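Local coordinates for De novo designed switch protein caging a hemagglutinin binder (sCageHA267_1S) (Synthetic construct, PDB 7CBC) that serves as a computationally designed helical-bundle switch that cages a hemagglutinin binder, was designed for modular protein biosensors, and probably exposes that binder when opened, at residues L9-K14 / E83-E88; K14-N19 / R212-L217; Q291-L296 / D308-L313. All coordinates share one frame; numbering follows the deposited sequence.

How the contacts relate
Contacts 1 and 2 sit next to each other on helix 3-46, which pairs antiparallel with helix 50-93 in contact 1 and nearly parallel with helix 195-239 in contact 2. Their centres are about 12 Å apart, they share Lys14, their segments alternate along the chain, and Leu15 packs against Ile85 and Leu86. Contact 3 comes later in the chain, between the short helices 289-298 and 303-315, with its centre about 19 Å from that of contact 1 and 18 Å from that of contact 2. Leu295 touches Thr13 and Leu9, so the compact C-terminal helices, probably the caged binder, rest on helix 3-46, the helix shared by contacts 1 and 2.

Contact 1 of 3, residues L9-K14 / E83-E88; sequences LEASTK and EKILEE
Glu88 OE2 is approached by two ammonium groups, Lys14 NZ from across the interface and Lys84 NZ from its own helix. The bond to Lys84 NZ is the short one, 2.8 Å, made from one helical turn earlier and using the anti lone pair of OE2, on the side away from the other carboxylate oxygen. The pair with Lys14 NZ is long and weak at 3.9 Å and probably acts mainly through charge. Lys14 reaches it by bending its chain at the second and third torsions, and its side chain meets that of Glu88 at about a right angle. The other carboxylate oxygen, Glu88 OE1, lies 3.5 Å from Glu10 OE1, with the two carboxylate planes turned 74° apart. This closeness of like charges is probably eased by the lysines around it, since Glu10 OE1 itself has a salt bridge to Lys7.

Beneath these charges the contact is apolar. Ile85 points at the facing helix, and its two methyls rest there, where a beta-branched chain can reach two backbone carbonyls: CG2 lies 3.9 Å from Ala11 O, while CD1 comes within 4.0 Å of Lys14 O. The Lys14 CB methylene packs on Ile85 CG2, 4.1 Å away. Ala11 suits its place because a single methyl lets the backbones approach to 6.3 Å between Ala11 CA and Ile85 CA. A lysine suits position 14 because its CB can pack on Ile85 while its ammonium group reaches Glu88. Helices 3-46 and 50-93 run antiparallel here, at 170°, as successive arms of a helical hairpin, and the buried apolar seam bordered by a salt-bridge network is characteristic of a water-soluble helical bundle.

Contact 2 of 3, residues K14-N19 / R212-L217; sequences KLQRLN and RLNLEL
Asn19 ND2 donates to Asn214 OD1 across the interface, 3.2 Å away and fairly straight at the hydrogen (160°). The acceptor lies close to the Asn19 amide plane. The two amide planes are nearly perpendicular, and the donor stands above the Asn214 carbonyl, 81° out of its plane and off the lone pairs, so the bond is probably weaker than its straightness suggests. Gln16 lies beside this bond: its CG is 3.6 Å from Asn214 OD1, and its NE2 comes within 3.4 Å of Leu213 CB. The extended glutamine chain, with CG anti to the backbone N (chi1 177°), carries that amide over to the leucine. On the next turn Leu217 CD1 lies 3.6 Å from Asn19 O. Asparagine and glutamine each offer a donor and an acceptor on one buried side chain, while the leucines cover the apolar surface beside them.

A second shell sets the amides. Asn19 OD1 accepts from Gln112, and Asn214 ND2 donates to Gln211 OE1, consistent with the modelled orientations. A leucine in place of Asn214 would probably cost Asn19 ND2 its acceptor across the interface and Gln211 OE1 the donor that Asn214 ND2 supplies.

Helices 3-46 and 195-239 run nearly parallel here. Asn115 of helix 99-142 touches both asparagines, Ala274 of helix 274-284 covers Gln16 and Leu213, and Leu15 and Leu18 face helix 50-93.

Contact 3 of 3, residues Q291-L296 / D308-L313; sequences QIKELL and DAVEYL
Ile292 and Val310 meet with no flat group between them, for this interface is made wholly of aliphatic chains; the Tyr312 side chain touches Arg276 of helix 274-284 and takes no part in this contact. The methyl Ile292 CG2 lies 3.6 Å from Val310 CG1, the two side chains sliding past each other in opposite directions. Val310 is the central residue, touched by three others. Its first torsion (chi1 -67°), with CG1 anti to the carbonyl carbon, puts CG1 against both Ile292 CG2 and Lys293 CG, and CG2 beside the far methylenes of Lys293.

Lys293 crosses the valine at about a right angle and wraps it with methylenes: CG is 3.7 Å from Val310 CG1, and after bends at the third and fourth torsions CE comes within 3.7 Å of Val310 CG2. A lysine suits this partly exposed border, since its hydrocarbon can shield a core residue before the chain ends in a charge.

Two further contacts extend the seam. Ile292 CD1 and Leu313 CD1 reach for each other tip to tip, 3.9 Å apart. Farther along, Leu296 CD1 comes down on the small methyl of Ala309, 3.7 Å from its CB, where the short side chain suits the leucine's reach.

The helices cross at 144° with their axes 10.1 Å apart at closest approach, so the packing is tilted antiparallel. Helix 274-284 completes the three-helix unit: Ala282 lies against Ile292 and Ala279 against Ala309. Leu296 also touches Cys301, whose disulfide to Cys275 ties the turn between helices 289-298 and 303-315 to helix 274-284.

Contact 1 of 3, residues L9-K14 / E83-E88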
ATOM      1  N   LEU A   9      16.768   7.005  13.287  1.00 30.18           N
ATOM      2  CA  LEU A   9      15.389   6.723  13.662  1.00 31.32           C
ATOM      3  C   LEU A   9      14.445   7.782  13.108  1.00 33.27           C
ATOM      4  O   LEU A   9      13.344   7.468  12.652  1.00 26.40           O
ATOM      5  CB  LEU A   9      15.271   6.629  15.180  1.00 32.22           C
ATOM      6  CG  LEU A   9      13.918   6.225  15.754  1.00 33.46           C
ATOM      7  CD1 LEU A   9      13.495   4.849  15.243  1.00 31.94           C
ATOM      8  CD2 LEU A   9      13.972   6.239  17.280  1.00 28.56           C
ATOM      9  N   GLU A  10      14.875   9.042  13.116  1.00 29.69           N
ATOM     10  CA  GLU A  10      14.062  10.121  12.570  1.00 32.23           C
ATOM     11  C   GLU A  10      13.834   9.938  11.066  1.00 35.31           C
ATOM     12  O   GLU A  10      12.727  10.176  10.559  1.00 32.13           O
ATOM     13  CB  GLU A  10      14.749  11.447  12.901  1.00 35.60           C
ATOM     14  CG  GLU A  10      14.195  12.710  12.283  1.00 43.65           C
ATOM     15  CD  GLU A  10      15.237  13.840  12.339  1.00 47.76           C
ATOM     16  OE1 GLU A  10      15.474  14.502  11.299  1.00 49.79           O
ATOM     17  OE2 GLU A  10      15.843  14.042  13.421  1.00 48.36           O
ATOM     18  N   ALA A  11      14.852   9.470  10.341  1.00 31.28           N
ATOM     19  CA  ALA A  11      14.652   9.123   8.938  1.00 32.71           C
ATOM     20  C   ALA A  11      13.636   7.994   8.792  1.00 33.35           C
ATOM     21  O   ALA A  11      12.703   8.078   7.981  1.00 29.74           O
ATOM     22  CB  ALA A  11      15.985   8.734   8.297  1.00 31.08           C
ATOM     23  N   SER A  12      13.793   6.930   9.584  1.00 30.04           N
ATOM     24  CA  SER A  12      12.961   5.743   9.409  1.00 30.34           C
ATOM     25  C   SER A  12      11.492   6.032   9.693  1.00 30.79           C
ATOM     26  O   SER A  12      10.612   5.608   8.931  1.00 29.38           O
ATOM     27  CB  SER A  12      13.474   4.619  10.304  1.00 23.65           C
ATOM     28  OG  SER A  12      14.588   3.999   9.696  1.00 21.76           O
ATOM     29  N   THR A  13      11.200   6.739  10.783  1.00 28.90           N
ATOM     30  CA  THR A  13       9.803   7.033  11.092  1.00 28.07           C
ATOM     31  C   THR A  13       9.201   7.973  10.052  1.00 31.85           C
ATOM     32  O   THR A  13       8.061   7.771   9.607  1.00 29.39           O
ATOM     33  CB  THR A  13       9.674   7.613  12.507  1.00 29.97           C
ATOM     34  OG1 THR A  13      10.456   8.807  12.627  1.00 29.37           O
ATOM     35  CG2 THR A  13      10.164   6.606  13.561  1.00 28.02           C
ATOM     36  N   LYS A  14       9.957   8.981   9.618  1.00 26.03           N
ATOM     37  CA  LYS A  14       9.459   9.863   8.565  1.00 32.85           C
ATOM     38  C   LYS A  14       9.194   9.099   7.272  1.00 29.10           C
ATOM     39  O   LYS A  14       8.211   9.369   6.569  1.00 28.53           O
ATOM     40  CB  LYS A  14      10.450  10.999   8.322  1.00 32.54           C
ATOM     41  CG  LYS A  14      10.376  12.076   9.389  1.00 36.07           C
ATOM     42  CD  LYS A  14      10.450  13.467   8.797  1.00 41.28           C
ATOM     43  CE  LYS A  14      11.874  13.978   8.772  1.00 43.17           C
ATOM     44  NZ  LYS A  14      11.904  15.479   8.749  1.00 52.81           N
ATOM     45  N   GLU A  83      13.682  10.827  -1.158  1.00 32.22           N
ATOM     46  CA  GLU A  83      15.050  11.219  -1.458  1.00 37.39           C
ATOM     47  C   GLU A  83      15.450  12.470  -0.689  1.00 40.80           C
ATOM     48  O   GLU A  83      16.632  12.648  -0.376  1.00 40.74           O
ATOM     49  CB  GLU A  83      15.190  11.432  -2.969  1.00 43.25           C
ATOM     50  CG  GLU A  83      16.448  12.164  -3.422  1.00 52.22           C
ATOM     51  CD  GLU A  83      16.428  12.500  -4.910  1.00 55.86           C
ATOM     52  OE1 GLU A  83      17.519  12.570  -5.512  1.00 60.18           O
ATOM     53  OE2 GLU A  83      15.327  12.691  -5.482  1.00 59.84           O
ATOM     54  N   LYS A  84      14.484  13.338  -0.373  1.00 36.76           N
ATOM     55  CA  LYS A  84      14.769  14.482   0.485  1.00 39.13           C
ATOM     56  C   LYS A  84      14.983  14.037   1.927  1.00 42.35           C
ATOM     57  O   LYS A  84      15.918  14.496   2.590  1.00 37.46           O
ATOM     58  CB  LYS A  84      13.639  15.509   0.395  1.00 41.49           C
ATOM     59  CG  LYS A  84      13.362  16.265   1.708  1.00 48.58           C
ATOM     60  CD  LYS A  84      14.494  17.226   2.099  1.00 52.37           C
ATOM     61  CE  LYS A  84      14.394  17.673   3.569  1.00 57.47           C
ATOM     62  NZ  LYS A  84      14.432  16.542   4.566  1.00 52.64           N
ATOM     63  N   ILE A  85      14.121  13.154   2.437  1.00 37.39           N
ATOM     64  CA  ILE A  85      14.274  12.681   3.808  1.00 34.76           C
ATOM     65  C   ILE A  85      15.611  11.970   3.974  1.00 40.96           C
ATOM     66  O   ILE A  85      16.347  12.203   4.944  1.00 37.40           O
ATOM     67  CB  ILE A  85      13.093  11.776   4.198  1.00 36.19           C
ATOM     68  CG1 ILE A  85      11.811  12.598   4.319  1.00 35.11           C
ATOM     69  CG2 ILE A  85      13.384  11.016   5.491  1.00 30.38           C
ATOM     70  CD1 ILE A  85      10.560  11.740   4.300  1.00 30.48           C
ATOM     71  N   LEU A  86      15.958  11.106   3.018  1.00 35.18           N
ATOM     72  CA  LEU A  86      17.247  10.430   3.105  1.00 39.51           C
ATOM     73  C   LEU A  86      18.408  11.401   2.932  1.00 43.55           C
ATOM     74  O   LEU A  86      19.529  11.096   3.367  1.00 43.07           O
ATOM     75  CB  LEU A  86      17.310   9.294   2.080  1.00 31.35           C
ATOM     76  CG  LEU A  86      16.370   8.141   2.476  1.00 33.95           C
ATOM     77  CD1 LEU A  86      15.819   7.364   1.272  1.00 30.03           C
ATOM     78  CD2 LEU A  86      17.062   7.203   3.442  1.00 35.19           C
ATOM     79  N   GLU A  87      18.156  12.578   2.349  1.00 39.21           N
ATOM     80  CA  GLU A  87      19.220  13.544   2.104  1.00 44.68           C
ATOM     81  C   GLU A  87      19.527  14.360   3.350  1.00 45.03           C
ATOM     82  O   GLU A  87      20.698  14.581   3.683  1.00 48.05           O
ATOM     83  CB  GLU A  87      18.852  14.464   0.939  1.00 38.75           C
ATOM     84  CG  GLU A  87      19.532  14.069  -0.346  1.00 49.00           C
ATOM     85  CD  GLU A  87      21.023  13.838  -0.165  1.00 53.57           C
ATOM     86  OE1 GLU A  87      21.701  14.722   0.401  1.00 61.21           O
ATOM     87  OE2 GLU A  87      21.518  12.762  -0.576  1.00 57.54           O
ATOM     88  N   GLU A  88      18.490  14.827   4.046  1.00 43.62           N
ATOM     89  CA  GLU A  88      18.718  15.435   5.351  1.00 48.09           C
ATOM     90  C   GLU A  88      19.437  14.462   6.271  1.00 46.92           C
ATOM     91  O   GLU A  88      20.360  14.840   6.999  1.00 51.14           O
ATOM     92  CB  GLU A  88      17.392  15.879   5.963  1.00 49.97           C
ATOM     93  CG  GLU A  88      17.462  16.150   7.457  1.00 52.15           C
ATOM     94  CD  GLU A  88      16.196  16.799   7.997  1.00 57.83           C
ATOM     95  OE1 GLU A  88      16.208  17.208   9.176  1.00 58.06           O
ATOM     96  OE2 GLU A  88      15.207  16.892   7.232  1.00 61.31           O
TER

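Contact 2 of 3, residues K14-N19 / R212-L217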
ATOM      1  N   LYS A  14       9.957   8.981   9.618  1.00 26.03           N
ATOM      2  CA  LYS A  14       9.459   9.863   8.565  1.00 32.85           C
ATOM      3  C   LYS A  14       9.194   9.099   7.272  1.00 29.10           C
ATOM      4  O   LYS A  14       8.211   9.369   6.569  1.00 28.53           O
ATOM      5  CB  LYS A  14      10.450  10.999   8.322  1.00 32.54           C
ATOM      6  CG  LYS A  14      10.376  12.076   9.389  1.00 36.07           C
ATOM      7  CD  LYS A  14      10.450  13.467   8.797  1.00 41.28           C
ATOM      8  CE  LYS A  14      11.874  13.978   8.772  1.00 43.17           C
ATOM      9  NZ  LYS A  14      11.904  15.479   8.749  1.00 52.81           N
ATOM     10  N   LEU A  15      10.073   8.156   6.930  1.00 28.95           N
ATOM     11  CA  LEU A  15       9.838   7.332   5.755  1.00 27.53           C
ATOM     12  C   LEU A  15       8.627   6.434   5.940  1.00 31.65           C
ATOM     13  O   LEU A  15       7.897   6.163   4.970  1.00 27.55           O
ATOM     14  CB  LEU A  15      11.078   6.506   5.446  1.00 25.50           C
ATOM     15  CG  LEU A  15      12.244   7.305   4.854  1.00 27.80           C
ATOM     16  CD1 LEU A  15      13.305   6.338   4.423  1.00 25.43           C
ATOM     17  CD2 LEU A  15      11.808   8.174   3.678  1.00 27.93           C
ATOM     18  N   GLN A  16       8.384   5.966   7.170  1.00 25.05           N
ATOM     19  CA  GLN A  16       7.196   5.154   7.393  1.00 28.34           C
ATOM     20  C   GLN A  16       5.928   5.986   7.236  1.00 28.48           C
ATOM     21  O   GLN A  16       4.966   5.537   6.604  1.00 25.09           O
ATOM     22  CB  GLN A  16       7.243   4.485   8.762  1.00 27.69           C
ATOM     23  CG  GLN A  16       5.984   3.689   9.051  1.00 29.93           C
ATOM     24  CD  GLN A  16       6.153   2.662  10.151  1.00 26.90           C
ATOM     25  OE1 GLN A  16       5.900   2.945  11.322  1.00 28.25           O
ATOM     26  NE2 GLN A  16       6.563   1.451   9.775  1.00 27.18           N
ATOM     27  N   ARG A  17       5.913   7.207   7.777  1.00 27.22           N
ATOM     28  CA  ARG A  17       4.756   8.080   7.582  1.00 29.85           C
ATOM     29  C   ARG A  17       4.469   8.269   6.100  1.00 29.61           C
ATOM     30  O   ARG A  17       3.321   8.150   5.646  1.00 30.04           O
ATOM     31  CB  ARG A  17       5.000   9.431   8.259  1.00 32.43           C
ATOM     32  CG  ARG A  17       3.818  10.412   8.195  1.00 34.82           C
ATOM     33  CD  ARG A  17       2.487   9.752   8.561  1.00 35.68           C
ATOM     34  NE  ARG A  17       2.420   9.275   9.942  1.00 34.13           N
ATOM     35  CZ  ARG A  17       1.385   8.610  10.448  1.00 37.13           C
ATOM     36  NH1 ARG A  17       0.331   8.358   9.681  1.00 34.41           N
ATOM     37  NH2 ARG A  17       1.401   8.197  11.710  1.00 34.34           N
ATOM     38  N   LEU A  18       5.515   8.563   5.332  1.00 25.26           N
ATOM     39  CA  LEU A  18       5.381   8.718   3.894  1.00 29.89           C
ATOM     40  C   LEU A  18       4.696   7.510   3.268  1.00 27.91           C
ATOM     41  O   LEU A  18       3.779   7.654   2.451  1.00 26.28           O
ATOM     42  CB  LEU A  18       6.763   8.920   3.289  1.00 24.33           C
ATOM     43  CG  LEU A  18       6.767   9.064   1.772  1.00 31.65           C
ATOM     44  CD1 LEU A  18       7.703  10.211   1.458  1.00 39.64           C
ATOM     45  CD2 LEU A  18       7.231   7.784   1.080  1.00 27.78           C
ATOM     46  N   ASN A  19       5.143   6.307   3.641  1.00 27.91           N
ATOM     47  CA  ASN A  19       4.578   5.081   3.097  1.00 23.95           C
ATOM     48  C   ASN A  19       3.131   4.910   3.511  1.00 25.49           C
ATOM     49  O   ASN A  19       2.291   4.532   2.687  1.00 27.81           O
ATOM     50  CB  ASN A  19       5.415   3.890   3.544  1.00 21.96           C
ATOM     51  CG  ASN A  19       6.797   3.913   2.949  1.00 27.75           C
ATOM     52  OD1 ASN A  19       6.988   4.379   1.815  1.00 25.23           O
ATOM     53  ND2 ASN A  19       7.777   3.400   3.693  1.00 23.64           N
ATOM     54  N   ARG A 212       8.449  -4.015   8.734  1.00 27.47           N
ATOM     55  CA  ARG A 212       7.341  -4.964   8.817  1.00 29.89           C
ATOM     56  C   ARG A 212       6.008  -4.270   8.566  1.00 27.46           C
ATOM     57  O   ARG A 212       5.130  -4.820   7.887  1.00 30.06           O
ATOM     58  CB  ARG A 212       7.355  -5.638  10.197  1.00 31.78           C
ATOM     59  CG  ARG A 212       6.855  -7.075  10.269  1.00 40.49           C
ATOM     60  CD  ARG A 212       6.975  -7.618  11.715  1.00 47.47           C
ATOM     61  NE  ARG A 212       8.366  -7.867  12.104  1.00 44.79           N
ATOM     62  CZ  ARG A 212       8.972  -7.353  13.172  1.00 45.97           C
ATOM     63  NH1 ARG A 212       8.312  -6.551  14.008  1.00 44.30           N
ATOM     64  NH2 ARG A 212      10.243  -7.654  13.412  1.00 41.65           N
ATOM     65  N   LEU A 213       5.838  -3.059   9.100  1.00 27.02           N
ATOM     66  CA  LEU A 213       4.600  -2.318   8.885  1.00 27.84           C
ATOM     67  C   LEU A 213       4.523  -1.775   7.465  1.00 28.72           C
ATOM     68  O   LEU A 213       3.450  -1.783   6.858  1.00 28.13           O
ATOM     69  CB  LEU A 213       4.463  -1.182   9.907  1.00 28.51           C
ATOM     70  CG  LEU A 213       3.121  -0.420   9.990  1.00 32.44           C
ATOM     71  CD1 LEU A 213       2.919   0.188  11.363  1.00 35.88           C
ATOM     72  CD2 LEU A 213       3.015   0.687   8.944  1.00 32.17           C
ATOM     73  N   ASN A 214       5.639  -1.274   6.929  1.00 29.38           N
ATOM     74  CA  ASN A 214       5.664  -0.856   5.528  1.00 28.13           C
ATOM     75  C   ASN A 214       5.220  -1.990   4.609  1.00 28.88           C
ATOM     76  O   ASN A 214       4.498  -1.764   3.635  1.00 25.45           O
ATOM     77  CB  ASN A 214       7.072  -0.399   5.129  1.00 25.18           C
ATOM     78  CG  ASN A 214       7.551   0.840   5.888  1.00 28.89           C
ATOM     79  OD1 ASN A 214       6.769   1.742   6.180  1.00 26.79           O
ATOM     80  ND2 ASN A 214       8.860   0.887   6.205  1.00 24.18           N
ATOM     81  N   LEU A 215       5.676  -3.215   4.878  1.00 27.44           N
ATOM     82  CA  LEU A 215       5.316  -4.332   4.013  1.00 27.44           C
ATOM     83  C   LEU A 215       3.870  -4.758   4.232  1.00 29.56           C
ATOM     84  O   LEU A 215       3.188  -5.141   3.277  1.00 28.55           O
ATOM     85  CB  LEU A 215       6.274  -5.509   4.241  1.00 24.39           C
ATOM     86  CG  LEU A 215       7.700  -5.304   3.713  1.00 31.88           C
ATOM     87  CD1 LEU A 215       8.615  -6.501   4.056  1.00 30.53           C
ATOM     88  CD2 LEU A 215       7.720  -4.999   2.198  1.00 29.21           C
ATOM     89  N   GLU A 216       3.372  -4.665   5.468  1.00 29.46           N
ATOM     90  CA  GLU A 216       1.975  -5.014   5.714  1.00 28.49           C
ATOM     91  C   GLU A 216       1.024  -4.025   5.034  1.00 32.10           C
ATOM     92  O   GLU A 216      -0.064  -4.417   4.590  1.00 27.26           O
ATOM     93  CB  GLU A 216       1.716  -5.089   7.216  1.00 27.66           C
ATOM     94  CG  GLU A 216       0.318  -5.537   7.611  1.00 33.93           C
ATOM     95  CD  GLU A 216       0.047  -6.998   7.303  1.00 37.36           C
ATOM     96  OE1 GLU A 216       1.018  -7.740   7.045  1.00 33.28           O
ATOM     97  OE2 GLU A 216      -1.147  -7.397   7.308  1.00 40.53           O
ATOM     98  N   LEU A 217       1.419  -2.752   4.929  1.00 25.13           N
ATOM     99  CA  LEU A 217       0.676  -1.808   4.098  1.00 29.42           C
ATOM    100  C   LEU A 217       0.381  -2.399   2.724  1.00 27.33           C
ATOM    101  O   LEU A 217      -0.761  -2.389   2.265  1.00 29.00           O
ATOM    102  CB  LEU A 217       1.465  -0.504   3.956  1.00 30.23           C
ATOM    103  CG  LEU A 217       1.593   0.374   5.204  1.00 27.79           C
ATOM    104  CD1 LEU A 217       2.357   1.615   4.865  1.00 23.70           C
ATOM    105  CD2 LEU A 217       0.194   0.745   5.696  1.00 34.79           C
TER

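Contact 3 of 3, residues Q291-L296 / D308-L313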
ATOM      1  N   GLN A 291      10.906  14.006  24.010  1.00 37.05           N
ATOM      2  CA  GLN A 291      11.617  13.511  22.839  1.00 39.60           C
ATOM      3  C   GLN A 291      10.741  12.586  22.006  1.00 33.92           C
ATOM      4  O   GLN A 291      10.847  12.570  20.776  1.00 35.26           O
ATOM      5  CB  GLN A 291      12.893  12.802  23.270  1.00 38.41           C
ATOM      6  CG  GLN A 291      13.922  13.744  23.804  1.00 41.25           C
ATOM      7  CD  GLN A 291      15.040  13.015  24.507  1.00 44.14           C
ATOM      8  OE1 GLN A 291      14.854  11.908  25.027  1.00 41.51           O
ATOM      9  NE2 GLN A 291      16.221  13.608  24.491  1.00 44.21           N
ATOM     10  N   ILE A 292       9.879  11.804  22.658  1.00 31.64           N
ATOM     11  CA  ILE A 292       8.960  10.949  21.918  1.00 36.51           C
ATOM     12  C   ILE A 292       7.912  11.786  21.198  1.00 38.91           C
ATOM     13  O   ILE A 292       7.589  11.529  20.030  1.00 38.28           O
ATOM     14  CB  ILE A 292       8.324   9.917  22.861  1.00 34.09           C
ATOM     15  CG1 ILE A 292       9.386   8.917  23.299  1.00 28.35           C
ATOM     16  CG2 ILE A 292       7.192   9.189  22.163  1.00 35.47           C
ATOM     17  CD1 ILE A 292       8.942   7.976  24.362  1.00 33.79           C
ATOM     18  N   LYS A 293       7.371  12.807  21.869  1.00 39.11           N
ATOM     19  CA  LYS A 293       6.365  13.630  21.203  1.00 41.07           C
ATOM     20  C   LYS A 293       6.968  14.430  20.051  1.00 38.86           C
ATOM     21  O   LYS A 293       6.292  14.657  19.041  1.00 34.56           O
ATOM     22  CB  LYS A 293       5.675  14.549  22.214  1.00 42.12           C
ATOM     23  CG  LYS A 293       4.894  13.783  23.286  1.00 46.26           C
ATOM     24  CD  LYS A 293       3.813  14.637  23.947  1.00 51.28           C
ATOM     25  CE  LYS A 293       2.438  14.399  23.316  1.00 50.77           C
ATOM     26  NZ  LYS A 293       2.167  15.260  22.132  1.00 53.80           N
ATOM     27  N   GLU A 294       8.235  14.847  20.169  1.00 35.53           N
ATOM     28  CA  GLU A 294       8.888  15.509  19.044  1.00 37.62           C
ATOM     29  C   GLU A 294       9.118  14.528  17.901  1.00 36.39           C
ATOM     30  O   GLU A 294       9.027  14.897  16.723  1.00 34.13           O
ATOM     31  CB  GLU A 294      10.212  16.134  19.491  1.00 41.39           C
ATOM     32  CG  GLU A 294      10.818  17.105  18.471  1.00 48.19           C
ATOM     33  CD  GLU A 294      12.334  17.213  18.570  1.00 50.55           C
ATOM     34  OE1 GLU A 294      12.878  17.061  19.689  1.00 53.38           O
ATOM     35  OE2 GLU A 294      12.985  17.453  17.524  1.00 49.55           O
ATOM     36  N   LEU A 295       9.420  13.271  18.234  1.00 33.17           N
ATOM     37  CA  LEU A 295       9.654  12.278  17.200  1.00 33.64           C
ATOM     38  C   LEU A 295       8.361  11.951  16.461  1.00 32.54           C
ATOM     39  O   LEU A 295       8.357  11.825  15.233  1.00 30.87           O
ATOM     40  CB  LEU A 295      10.259  11.028  17.824  1.00 34.46           C
ATOM     41  CG  LEU A 295      10.482   9.785  16.968  1.00 35.04           C
ATOM     42  CD1 LEU A 295      11.779   9.886  16.149  1.00 36.88           C
ATOM     43  CD2 LEU A 295      10.529   8.575  17.872  1.00 33.89           C
ATOM     44  N   LEU A 296       7.253  11.826  17.197  1.00 33.92           N
ATOM     45  CA  LEU A 296       5.975  11.489  16.574  1.00 33.78           C
ATOM     46  C   LEU A 296       5.437  12.656  15.752  1.00 34.17           C
ATOM     47  O   LEU A 296       4.875  12.451  14.671  1.00 35.26           O
ATOM     48  CB  LEU A 296       4.966  11.067  17.648  1.00 34.36           C
ATOM     49  CG  LEU A 296       5.354   9.919  18.592  1.00 28.38           C
ATOM     50  CD1 LEU A 296       4.299   9.679  19.653  1.00 35.57           C
ATOM     51  CD2 LEU A 296       5.632   8.634  17.856  1.00 34.11           C
ATOM     52  N   ASP A 308      -1.835  10.386  22.400  1.00 49.65           N
ATOM     53  CA  ASP A 308      -2.363   9.053  22.675  1.00 47.98           C
ATOM     54  C   ASP A 308      -1.253   8.021  22.806  1.00 41.75           C
ATOM     55  O   ASP A 308      -1.364   7.083  23.598  1.00 40.94           O
ATOM     56  CB  ASP A 308      -3.323   8.612  21.575  1.00 47.04           C
ATOM     57  CG  ASP A 308      -3.673   7.139  21.688  1.00 48.26           C
ATOM     58  OD1 ASP A 308      -4.527   6.800  22.531  1.00 51.76           O
ATOM     59  OD2 ASP A 308      -3.053   6.315  20.979  1.00 50.88           O
ATOM     60  N   ALA A 309      -0.191   8.153  22.006  1.00 44.07           N
ATOM     61  CA  ALA A 309       0.873   7.153  22.028  1.00 43.08           C
ATOM     62  C   ALA A 309       1.699   7.243  23.311  1.00 39.48           C
ATOM     63  O   ALA A 309       2.087   6.212  23.872  1.00 37.61           O
ATOM     64  CB  ALA A 309       1.764   7.305  20.794  1.00 36.04           C
ATOM     65  N   VAL A 310       1.965   8.460  23.798  1.00 41.86           N
ATOM     66  CA  VAL A 310       2.723   8.600  25.041  1.00 45.09           C
ATOM     67  C   VAL A 310       1.853   8.248  26.245  1.00 46.49           C
ATOM     68  O   VAL A 310       2.292   7.530  27.151  1.00 45.63           O
ATOM     69  CB  VAL A 310       3.331  10.012  25.160  1.00 44.10           C
ATOM     70  CG1 VAL A 310       4.389  10.206  24.101  1.00 43.55           C
ATOM     71  CG2 VAL A 310       2.268  11.086  25.033  1.00 48.63           C
ATOM     72  N   GLU A 311       0.603   8.732  26.269  1.00 47.06           N
ATOM     73  CA  GLU A 311      -0.349   8.277  27.277  1.00 46.55           C
ATOM     74  C   GLU A 311      -0.491   6.759  27.252  1.00 49.60           C
ATOM     75  O   GLU A 311      -0.670   6.138  28.306  1.00 49.57           O
ATOM     76  CB  GLU A 311      -1.712   8.950  27.068  1.00 46.72           C
ATOM     77  CG  GLU A 311      -1.790  10.376  27.617  1.00 48.91           C
ATOM     78  CD  GLU A 311      -3.143  11.041  27.388  1.00 58.05           C
ATOM     79  OE1 GLU A 311      -3.244  12.280  27.559  1.00 56.81           O
ATOM     80  OE2 GLU A 311      -4.114  10.331  27.033  1.00 58.19           O
ATOM     81  N   TYR A 312      -0.394   6.148  26.063  1.00 50.03           N
ATOM     82  CA  TYR A 312      -0.477   4.693  25.950  1.00 47.26           C
ATOM     83  C   TYR A 312       0.722   4.009  26.600  1.00 44.69           C
ATOM     84  O   TYR A 312       0.569   2.955  27.228  1.00 46.92           O
ATOM     85  CB  TYR A 312      -0.600   4.280  24.481  1.00 44.62           C
ATOM     86  CG  TYR A 312      -0.412   2.800  24.238  1.00 45.54           C
ATOM     87  CD1 TYR A 312      -1.448   1.911  24.448  1.00 48.66           C
ATOM     88  CD2 TYR A 312       0.805   2.292  23.799  1.00 47.84           C
ATOM     89  CE1 TYR A 312      -1.285   0.550  24.224  1.00 51.31           C
ATOM     90  CE2 TYR A 312       0.979   0.933  23.574  1.00 47.30           C
ATOM     91  CZ  TYR A 312      -0.071   0.067  23.790  1.00 49.89           C
ATOM     92  OH  TYR A 312       0.085  -1.283  23.571  1.00 51.69           O
ATOM     93  N   LEU A 313       1.924   4.574  26.450  1.00 48.58           N
ATOM     94  CA  LEU A 313       3.094   3.986  27.105  1.00 47.00           C
ATOM     95  C   LEU A 313       2.954   4.025  28.622  1.00 45.13           C
ATOM     96  O   LEU A 313       3.305   3.059  29.313  1.00 41.83           O
ATOM     97  CB  LEU A 313       4.379   4.703  26.676  1.00 46.23           C
ATOM     98  CG  LEU A 313       4.883   4.539  25.233  1.00 45.28           C
ATOM     99  CD1 LEU A 313       6.137   5.389  25.010  1.00 41.19           C
ATOM    100  CD2 LEU A 313       5.159   3.080  24.901  1.00 40.61           C
TER